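Local structure of glycerate dehydrogenase related protein (3GVX) at residues Y121-R135 with F144-D157. The protein probably acts as an NAD(P)-dependent D-isomer specific 2-hydroxyacid dehydrogenase, reducing 2-oxoacids such as glyoxylate and hydroxypyruvate. Numbering follows the deposited sequence.
Sequences YGKALGILGYGGIGR and FGMRVIAYTRSSVD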
loop_
_atom_site.group_PDB
_atom_site.type_symbol
_atom_site.label_atom_id
_atom_site.label_comp_id
_atom_site.label_asym_id
_atom_site.label_seq_id
_atom_site.Cartn_x
_atom_site.Cartn_y
_atom_site.Cartn_z
ATOM N N TYR B 121 -4.706 8.327 -3.929
ATOM C CA TYR B 121 -5.927 8.857 -3.343
ATOM C C TYR B 121 -6.853 9.587 -4.318
ATOM O O TYR B 121 -6.447 10.544 -4.975
ATOM C CB TYR B 121 -5.602 9.785 -2.179
ATOM C CG TYR B 121 -6.825 10.227 -1.416
ATOM C CD1 TYR B 121 -7.303 9.489 -0.337
ATOM C CD2 TYR B 121 -7.501 11.395 -1.760
ATOM C CE1 TYR B 121 -8.424 9.909 0.391
ATOM C CE2 TYR B 121 -8.620 11.827 -1.045
ATOM C CZ TYR B 121 -9.072 11.080 0.032
ATOM O OH TYR B 121 -10.138 11.521 0.772
ATOM N N GLY B 122 -8.104 9.136 -4.391
ATOM C CA GLY B 122 -9.067 9.770 -5.271
ATOM C C GLY B 122 -9.087 9.248 -6.696
ATOM O O GLY B 122 -9.981 9.558 -7.471
ATOM N N LYS B 123 -8.109 8.435 -7.045
ATOM C CA LYS B 123 -8.076 7.899 -8.384
ATOM C C LYS B 123 -8.862 6.622 -8.645
ATOM O O LYS B 123 -9.181 5.862 -7.736
ATOM C CB LYS B 123 -6.632 7.748 -8.823
ATOM C CG LYS B 123 -6.072 9.072 -9.235
ATOM C CD LYS B 123 -4.601 9.103 -9.073
ATOM C CE LYS B 123 -4.022 10.275 -9.825
ATOM N NZ LYS B 123 -4.663 11.523 -9.394
ATOM N N ALA B 124 -9.146 6.405 -9.923
ATOM C CA ALA B 124 -9.903 5.248 -10.351
ATOM C C ALA B 124 -9.010 4.082 -10.753
ATOM O O ALA B 124 -8.216 4.167 -11.693
ATOM C CB ALA B 124 -10.830 5.642 -11.502
ATOM N N LEU B 125 -9.138 2.991 -10.011
ATOM C CA LEU B 125 -8.376 1.778 -10.280
ATOM C C LEU B 125 -9.291 0.773 -10.987
ATOM O O LEU B 125 -10.284 0.311 -10.416
ATOM C CB LEU B 125 -7.845 1.173 -8.978
ATOM C CG LEU B 125 -7.307 -0.257 -9.072
ATOM C CD1 LEU B 125 -6.141 -0.339 -10.061
ATOM C CD2 LEU B 125 -6.910 -0.721 -7.685
ATOM N N GLY B 126 -8.957 0.460 -12.234
ATOM C CA GLY B 126 -9.731 -0.489 -13.008
ATOM C C GLY B 126 -9.147 -1.882 -12.859
ATOM O O GLY B 126 -7.950 -2.089 -13.066
ATOM N N ILE B 127 -9.985 -2.841 -12.472
ATOM C CA ILE B 127 -9.525 -4.214 -12.307
ATOM C C ILE B 127 -10.130 -5.122 -13.357
ATOM O O ILE B 127 -11.345 -5.185 -13.546
ATOM C CB ILE B 127 -9.862 -4.801 -10.922
ATOM C CG1 ILE B 127 -9.232 -3.941 -9.828
ATOM C CG2 ILE B 127 -9.338 -6.232 -10.828
ATOM C CD1 ILE B 127 -9.749 -4.242 -8.451
ATOM N N LEU B 128 -9.250 -5.826 -14.039
ATOM C CA LEU B 128 -9.648 -6.738 -15.081
ATOM C C LEU B 128 -9.640 -8.136 -14.478
ATOM O O LEU B 128 -8.581 -8.705 -14.205
ATOM C CB LEU B 128 -8.657 -6.636 -16.231
ATOM C CG LEU B 128 -9.037 -7.339 -17.529
ATOM C CD1 LEU B 128 -10.330 -6.744 -18.094
ATOM C CD2 LEU B 128 -7.876 -7.195 -18.515
ATOM N N GLY B 129 -10.828 -8.688 -14.260
ATOM C CA GLY B 129 -10.922 -10.000 -13.655
ATOM C C GLY B 129 -11.113 -9.786 -12.172
ATOM O O GLY B 129 -10.242 -9.231 -11.498
ATOM N N TYR B 130 -12.250 -10.215 -11.646
ATOM C CA TYR B 130 -12.493 -10.004 -10.238
ATOM C C TYR B 130 -12.500 -11.243 -9.383
ATOM O O TYR B 130 -13.528 -11.641 -8.816
ATOM C CB TYR B 130 -13.786 -9.243 -10.016
ATOM C CG TYR B 130 -13.724 -8.457 -8.735
ATOM C CD1 TYR B 130 -12.732 -7.500 -8.540
ATOM C CD2 TYR B 130 -14.636 -8.675 -7.712
ATOM C CE1 TYR B 130 -12.651 -6.776 -7.352
ATOM C CE2 TYR B 130 -14.566 -7.957 -6.517
ATOM C CZ TYR B 130 -13.574 -7.009 -6.348
ATOM O OH TYR B 130 -13.526 -6.298 -5.182
ATOM N N GLY B 131 -11.331 -11.849 -9.269
ATOM C CA GLY B 131 -11.207 -13.036 -8.462
ATOM C C GLY B 131 -10.534 -12.774 -7.111
ATOM O O GLY B 131 -10.620 -11.665 -6.572
ATOM N N GLY B 132 -9.895 -13.800 -6.560
ATOM C CA GLY B 132 -9.221 -13.666 -5.283
ATOM C C GLY B 132 -8.232 -12.521 -5.251
ATOM O O GLY B 132 -8.156 -11.776 -4.281
ATOM N N ILE B 133 -7.481 -12.367 -6.329
ATOM C CA ILE B 133 -6.501 -11.304 -6.409
ATOM C C ILE B 133 -7.169 -9.952 -6.569
ATOM O O ILE B 133 -6.837 -9.001 -5.871
ATOM C CB ILE B 133 -5.539 -11.562 -7.567
ATOM C CG1 ILE B 133 -4.759 -12.853 -7.276
ATOM C CG2 ILE B 133 -4.664 -10.336 -7.801
ATOM C CD1 ILE B 133 -3.816 -13.280 -8.359
ATOM N N GLY B 134 -8.135 -9.887 -7.473
ATOM C CA GLY B 134 -8.854 -8.652 -7.694
ATOM C C GLY B 134 -9.594 -8.178 -6.460
ATOM O O GLY B 134 -9.694 -6.975 -6.225
ATOM N N ARG B 135 -10.111 -9.111 -5.667
ATOM C CA ARG B 135 -10.832 -8.747 -4.454
ATOM C C ARG B 135 -9.908 -8.190 -3.396
ATOM O O ARG B 135 -10.229 -7.217 -2.738
ATOM C CB ARG B 135 -11.610 -9.950 -3.916
ATOM C CG ARG B 135 -12.762 -10.346 -4.834
ATOM C CD ARG B 135 -13.345 -11.725 -4.559
ATOM N NE ARG B 135 -14.169 -12.134 -5.693
ATOM C CZ ARG B 135 -15.479 -11.951 -5.799
ATOM N NH1 ARG B 135 -16.157 -11.377 -4.824
ATOM N NH2 ARG B 135 -16.101 -12.310 -6.914
ATOM N N PHE B 144 -6.640 2.861 0.408
ATOM C CA PHE B 144 -5.855 3.969 -0.131
ATOM C C PHE B 144 -6.747 5.104 -0.610
ATOM O O PHE B 144 -6.265 6.124 -1.087
ATOM C CB PHE B 144 -4.944 3.486 -1.277
ATOM C CG PHE B 144 -3.619 2.958 -0.823
ATOM C CD1 PHE B 144 -2.623 3.818 -0.416
ATOM C CD2 PHE B 144 -3.366 1.599 -0.784
ATOM C CE1 PHE B 144 -1.409 3.339 0.019
ATOM C CE2 PHE B 144 -2.145 1.116 -0.345
ATOM C CZ PHE B 144 -1.168 1.991 0.058
ATOM N N GLY B 145 -8.054 4.913 -0.493
ATOM C CA GLY B 145 -8.995 5.921 -0.924
ATOM C C GLY B 145 -9.271 5.914 -2.416
ATOM O O GLY B 145 -9.807 6.865 -2.958
HETATM N N MSE B 146 -8.935 4.834 -3.094
HETATM C CA MSE B 146 -9.160 4.775 -4.529
HETATM C C MSE B 146 -10.589 4.383 -4.831
HETATM O O MSE B 146 -11.270 3.818 -3.994
HETATM C CB MSE B 146 -8.212 3.761 -5.163
HETATM C CG MSE B 146 -6.787 3.866 -4.645
HETATM SE SE MSE B 146 -5.677 2.816 -5.623
HETATM C CE MSE B 146 -5.555 3.697 -6.968
ATOM N N ARG B 147 -11.021 4.680 -6.044
ATOM C CA ARG B 147 -12.346 4.331 -6.519
ATOM C C ARG B 147 -12.076 3.059 -7.317
ATOM O O ARG B 147 -11.054 2.963 -7.994
ATOM C CB ARG B 147 -12.865 5.456 -7.416
ATOM C CG ARG B 147 -14.188 5.206 -8.093
ATOM C CD ARG B 147 -14.531 6.387 -9.030
ATOM N NE ARG B 147 -15.893 6.293 -9.538
ATOM C CZ ARG B 147 -16.972 6.250 -8.765
ATOM N NH1 ARG B 147 -16.847 6.299 -7.442
ATOM N NH2 ARG B 147 -18.175 6.140 -9.314
ATOM N N VAL B 148 -12.971 2.081 -7.256
ATOM C CA VAL B 148 -12.724 0.836 -7.967
ATOM C C VAL B 148 -13.711 0.475 -9.063
ATOM O O VAL B 148 -14.918 0.467 -8.868
ATOM C CB VAL B 148 -12.594 -0.338 -6.966
ATOM C CG1 VAL B 148 -12.474 -1.661 -7.706
ATOM C CG2 VAL B 148 -11.368 -0.103 -6.063
ATOM N N ILE B 149 -13.164 0.191 -10.234
ATOM C CA ILE B 149 -13.948 -0.188 -11.381
ATOM C C ILE B 149 -13.548 -1.611 -11.730
ATOM O O ILE B 149 -12.364 -1.950 -11.811
ATOM C CB ILE B 149 -13.691 0.777 -12.550
ATOM C CG1 ILE B 149 -14.200 2.164 -12.142
ATOM C CG2 ILE B 149 -14.377 0.271 -13.823
ATOM C CD1 ILE B 149 -13.480 3.299 -12.777
ATOM N N ALA B 150 -14.551 -2.456 -11.896
ATOM C CA ALA B 150 -14.273 -3.835 -12.188
ATOM C C ALA B 150 -14.933 -4.319 -13.440
ATOM O O ALA B 150 -16.049 -3.936 -13.796
ATOM C CB ALA B 150 -14.672 -4.711 -11.017
ATOM N N TYR B 151 -14.190 -5.148 -14.137
ATOM C CA TYR B 151 -14.703 -5.750 -15.324
ATOM C C TYR B 151 -14.651 -7.224 -15.005
ATOM O O TYR B 151 -13.568 -7.803 -14.865
ATOM C CB TYR B 151 -13.827 -5.457 -16.523
ATOM C CG TYR B 151 -14.191 -6.383 -17.639
ATOM C CD1 TYR B 151 -15.362 -6.208 -18.363
ATOM C CD2 TYR B 151 -13.442 -7.524 -17.872
ATOM C CE1 TYR B 151 -15.788 -7.161 -19.289
ATOM C CE2 TYR B 151 -13.852 -8.480 -18.794
ATOM C CZ TYR B 151 -15.029 -8.295 -19.498
ATOM O OH TYR B 151 -15.433 -9.248 -20.406
ATOM N N THR B 152 -15.818 -7.837 -14.878
ATOM C CA THR B 152 -15.822 -9.238 -14.534
ATOM C C THR B 152 -16.945 -10.098 -15.032
ATOM O O THR B 152 -18.038 -9.641 -15.358
ATOM C CB THR B 152 -15.808 -9.444 -13.029
ATOM O OG1 THR B 152 -15.692 -10.842 -12.749
ATOM C CG2 THR B 152 -17.101 -8.913 -12.422
ATOM N N ARG B 153 -16.620 -11.381 -15.041
ATOM C CA ARG B 153 -17.510 -12.452 -15.385
ATOM C C ARG B 153 -18.216 -12.659 -14.045
ATOM O O ARG B 153 -17.823 -13.493 -13.220
ATOM C CB ARG B 153 -16.688 -13.674 -15.766
ATOM C CG ARG B 153 -15.354 -13.341 -16.466
ATOM C CD ARG B 153 -15.571 -12.742 -17.858
ATOM N NE ARG B 153 -16.749 -13.318 -18.508
ATOM C CZ ARG B 153 -16.813 -13.688 -19.783
ATOM N NH1 ARG B 153 -15.759 -13.557 -20.574
ATOM N NH2 ARG B 153 -17.949 -14.174 -20.271
ATOM N N SER B 154 -19.220 -11.812 -13.843
ATOM C CA SER B 154 -20.074 -11.760 -12.666
ATOM C C SER B 154 -19.531 -12.016 -11.269
ATOM O O SER B 154 -18.686 -12.878 -11.034
ATOM C CB SER B 154 -21.285 -12.661 -12.865
ATOM O OG SER B 154 -22.169 -12.538 -11.768
ATOM N N SER B 155 -20.096 -11.244 -10.350
ATOM C CA SER B 155 -19.802 -11.276 -8.933
ATOM C C SER B 155 -18.723 -10.272 -8.597
ATOM O O SER B 155 -17.567 -10.390 -9.008
ATOM C CB SER B 155 -19.383 -12.676 -8.467
ATOM O OG SER B 155 -19.653 -12.840 -7.092
ATOM N N VAL B 156 -19.144 -9.247 -7.879
ATOM C CA VAL B 156 -18.249 -8.220 -7.413
ATOM C C VAL B 156 -18.733 -8.107 -6.005
ATOM O O VAL B 156 -19.776 -8.660 -5.652
ATOM C CB VAL B 156 -18.450 -6.858 -8.124
ATOM C CG1 VAL B 156 -18.068 -6.974 -9.588
ATOM C CG2 VAL B 156 -19.880 -6.359 -7.917
ATOM N N ASP B 157 -17.980 -7.423 -5.179
ATOM C CA ASP B 157 -18.431 -7.277 -3.833
ATOM C C ASP B 157 -18.636 -5.817 -3.554
ATOM O O ASP B 157 -18.771 -4.996 -4.457
ATOM C CB ASP B 157 -17.422 -7.871 -2.862
ATOM C CG ASP B 157 -16.031 -7.325 -3.066
ATOM O OD1 ASP B 157 -15.885 -6.256 -3.683
ATOM O OD2 ASP B 157 -15.071 -7.962 -2.608
HETATM O O HOH W 1 -12.761 -6.807 -1.915
HETATM O O HOH W 2 -14.887 -10.785 -2.077
#
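The Tyr130 ring meets Asp157 at its edge, with the carboxylate carbon in the ring plane and the two planes 86° apart. Its hydroxyl OH donates to Asp157 OD1 at 2.8 Å, on the syn side but 32° out of the carboxylate plane. These groups lie just past the strand ends of the beta-alpha-beta unit formed by strand 124-128, helix 132-143 and strand 147-151 in a Rossmann-type domain, whose Gly129, Gly131 and Gly134 match the GxGxxG pattern and are consistent with dinucleotide binding. Ser155 O also lies near the ring plane, while Ala150 CB and Val156 CA approach obliquely. On one face of the Arg135 guanidinium sits Tyr130 CD2, 3.8 Å above the plane and over its centre; Gly131 C, Ser155 CB and a water lie at its edge. Parallel pairing of the strands is evident from alternating, nearly straight bonds, among them Leu125 N to Arg147 O and Ile149 N to Leu125 O. On the sheet face toward helix 132-143, Ile127 CD1 reaches Val148 CG1 at 3.8 Å, and Leu125 and Val148 both touch Ala141. The other sheet face carries Ala124 CB against Ile149 CD1, also 3.8 Å apart. Tyr130 has CG trans to its own N (chi1 -152°), which swings the ring over to Ser155, Val156 and Asp157 while CB packs on Thr152 CB at 3.6 Å. Replacing Tyr130 with an alanine would probably deprive Asp157 OD1 of its hydroxyl donor and uncover the guanidinium face. Asp157 OD2 accepts a hydrogen bond from each of two waters, one also donating to Arg135 O at 2.7 Å, the other accepting from Arg135 NH1 at 3.1 Å.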